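Local coordinates for aldolase (Klebsiella pneumoniae, PDB 6VOQ), which belongs to the class II aldolase/adducin family and binds a zinc ion, at residues L95-L100 with E179-A184. Sequence-based numbering, arbitrary orientation.
Sequences LHSHYL and ELEETA. With ZN (zinc ion), chain B.
Glu181 and the turn Ser97-Leu100 illustrate how one buried carboxylate can hold the first turn of a helix. Followed outward, Glu181 starts with CB against the methyl CD1 of Leu100, 3.9 Å away. With CG anti to the backbone N (chi1 168°) and the chain bent at the next bond, the side chain leaves its own helix. CG passes beside Ser97, and CD lies 3.5 Å from Ser97 CB. The two oxygens then divide the work. OE2 turns its syn lone pair to Tyr99 N (2.9 Å, 162° at the hydrogen) and sits at the edge of the tyrosine ring. OE1 takes two donors from opposite faces of the carboxylate plane: Leu100 N on the syn side, and Ser97 OG, donating at 2.7 Å from well above the plane. Three bonds thus fix the rotation of the group. Beside them, Leu100 CD2 meets Ala184 CB at 3.6 Å. A carboxylate at the N-terminus of helix 98-104, if ionised, would probably be favoured by that helix's dipole. Through this joint helix 170-190 holds the chain directly after His96, which with Glu75, His94 and His161 completes the zinc site of the class II aldolase fold.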
loop_
_atom_site.group_PDB
_atom_site.type_symbol
_atom_site.label_atom_id
_atom_site.label_comp_id
_atom_site.label_asym_id
_atom_site.label_seq_id
_atom_site.Cartn_x
_atom_site.Cartn_y
_atom_site.Cartn_z
ATOM N N LEU A 95 -11.771 -11.025 -8.503
ATOM C CA LEU A 95 -11.278 -9.687 -8.231
ATOM C C LEU A 95 -10.626 -9.133 -9.484
ATOM O O LEU A 95 -10.256 -9.876 -10.394
ATOM C CB LEU A 95 -10.249 -9.680 -7.099
ATOM C CG LEU A 95 -10.698 -10.126 -5.726
ATOM C CD1 LEU A 95 -9.457 -10.305 -4.899
ATOM C CD2 LEU A 95 -11.620 -9.085 -5.120
ATOM N N HIS A 96 -10.494 -7.814 -9.526
ATOM C CA HIS A 96 -9.591 -7.173 -10.473
ATOM C C HIS A 96 -8.299 -6.786 -9.780
ATOM O O HIS A 96 -7.837 -5.646 -9.908
ATOM C CB HIS A 96 -10.250 -5.958 -11.121
ATOM C CG HIS A 96 -11.552 -6.264 -11.790
ATOM N ND1 HIS A 96 -12.322 -5.295 -12.396
ATOM C CD2 HIS A 96 -12.223 -7.428 -11.948
ATOM C CE1 HIS A 96 -13.414 -5.846 -12.891
ATOM N NE2 HIS A 96 -13.379 -7.140 -12.631
ATOM N N SER A 97 -7.722 -7.711 -9.007
ATOM C CA SER A 97 -6.532 -7.381 -8.232
ATOM C C SER A 97 -5.406 -6.991 -9.182
ATOM O O SER A 97 -5.302 -7.513 -10.299
ATOM C CB SER A 97 -6.133 -8.548 -7.315
ATOM O OG SER A 97 -5.894 -9.759 -8.024
ATOM N N HIS A 98 -4.583 -6.036 -8.747
ATOM C CA HIS A 98 -3.838 -5.213 -9.693
ATOM C C HIS A 98 -2.902 -6.050 -10.563
ATOM O O HIS A 98 -2.951 -5.983 -11.799
ATOM C CB HIS A 98 -3.052 -4.132 -8.960
ATOM C CG HIS A 98 -2.224 -3.304 -9.883
ATOM N ND1 HIS A 98 -2.771 -2.349 -10.716
ATOM C CD2 HIS A 98 -0.904 -3.359 -10.186
ATOM C CE1 HIS A 98 -1.813 -1.813 -11.450
ATOM N NE2 HIS A 98 -0.672 -2.410 -11.152
ATOM N N TYR A 99 -2.038 -6.843 -9.936
ATOM C CA TYR A 99 -1.003 -7.529 -10.695
ATOM C C TYR A 99 -1.549 -8.720 -11.471
ATOM O O TYR A 99 -1.054 -9.008 -12.565
ATOM C CB TYR A 99 0.147 -7.920 -9.759
ATOM C CG TYR A 99 0.813 -6.673 -9.212
ATOM C CD1 TYR A 99 1.715 -5.953 -9.983
ATOM C CD2 TYR A 99 0.482 -6.174 -7.957
ATOM C CE1 TYR A 99 2.295 -4.786 -9.498
ATOM C CE2 TYR A 99 1.063 -5.021 -7.467
ATOM C CZ TYR A 99 1.961 -4.332 -8.247
ATOM O OH TYR A 99 2.536 -3.182 -7.767
ATOM N N LEU A 100 -2.576 -9.402 -10.961
ATOM C CA LEU A 100 -3.188 -10.453 -11.766
ATOM C C LEU A 100 -3.931 -9.864 -12.954
ATOM O O LEU A 100 -3.918 -10.458 -14.039
ATOM C CB LEU A 100 -4.117 -11.311 -10.909
ATOM C CG LEU A 100 -3.430 -12.413 -10.094
ATOM C CD1 LEU A 100 -4.382 -12.977 -9.040
ATOM C CD2 LEU A 100 -2.896 -13.531 -10.996
ATOM N N GLU A 179 -2.496 -15.611 -2.613
ATOM C CA GLU A 179 -1.255 -16.235 -3.049
ATOM C C GLU A 179 -1.009 -15.983 -4.533
ATOM O O GLU A 179 0.116 -15.673 -4.937
ATOM C CB GLU A 179 -1.288 -17.730 -2.743
ATOM C CG GLU A 179 0.043 -18.428 -2.951
ATOM C CD GLU A 179 1.113 -17.933 -1.993
ATOM O OE1 GLU A 179 0.801 -17.749 -0.793
ATOM O OE2 GLU A 179 2.260 -17.712 -2.446
ATOM N N LEU A 180 -2.054 -16.089 -5.356
ATOM C CA LEU A 180 -1.898 -15.834 -6.783
ATOM C C LEU A 180 -1.511 -14.388 -7.043
ATOM O O LEU A 180 -0.617 -14.115 -7.851
ATOM C CB LEU A 180 -3.189 -16.166 -7.519
ATOM C CG LEU A 180 -3.351 -17.598 -7.965
ATOM C CD1 LEU A 180 -4.811 -17.816 -8.330
ATOM C CD2 LEU A 180 -2.408 -17.889 -9.136
ATOM N N GLU A 181 -2.191 -13.445 -6.382
ATOM C CA GLU A 181 -1.902 -12.036 -6.620
ATOM C C GLU A 181 -0.474 -11.705 -6.218
ATOM O O GLU A 181 0.238 -11.001 -6.942
ATOM C CB GLU A 181 -2.907 -11.167 -5.866
ATOM C CG GLU A 181 -2.548 -9.691 -5.803
ATOM C CD GLU A 181 -2.686 -8.959 -7.138
ATOM O OE1 GLU A 181 -3.214 -9.528 -8.120
ATOM O OE2 GLU A 181 -2.265 -7.790 -7.197
ATOM N N GLU A 182 -0.032 -12.242 -5.081
ATOM C CA GLU A 182 1.340 -12.059 -4.630
ATOM C C GLU A 182 2.336 -12.635 -5.630
ATOM O O GLU A 182 3.410 -12.063 -5.850
ATOM C CB GLU A 182 1.506 -12.711 -3.261
ATOM C CG GLU A 182 2.891 -12.649 -2.714
ATOM C CD GLU A 182 3.343 -11.230 -2.449
ATOM O OE1 GLU A 182 4.567 -11.003 -2.479
ATOM O OE2 GLU A 182 2.481 -10.351 -2.218
ATOM N N THR A 183 1.998 -13.764 -6.249
ATOM C CA THR A 183 2.880 -14.339 -7.256
ATOM C C THR A 183 2.898 -13.494 -8.527
ATOM O O THR A 183 3.963 -13.261 -9.107
ATOM C CB THR A 183 2.462 -15.779 -7.554
ATOM O OG1 THR A 183 2.704 -16.582 -6.393
ATOM C CG2 THR A 183 3.273 -16.340 -8.711
ATOM N N ALA A 184 1.735 -13.013 -8.964
ATOM C CA ALA A 184 1.695 -12.092 -10.091
ATOM C C ALA A 184 2.470 -10.820 -9.778
ATOM O O ALA A 184 3.221 -10.317 -10.616
ATOM C CB ALA A 184 0.244 -11.768 -10.452
HETATM ZN ZN ZN B . -14.821 -8.610 -13.307
#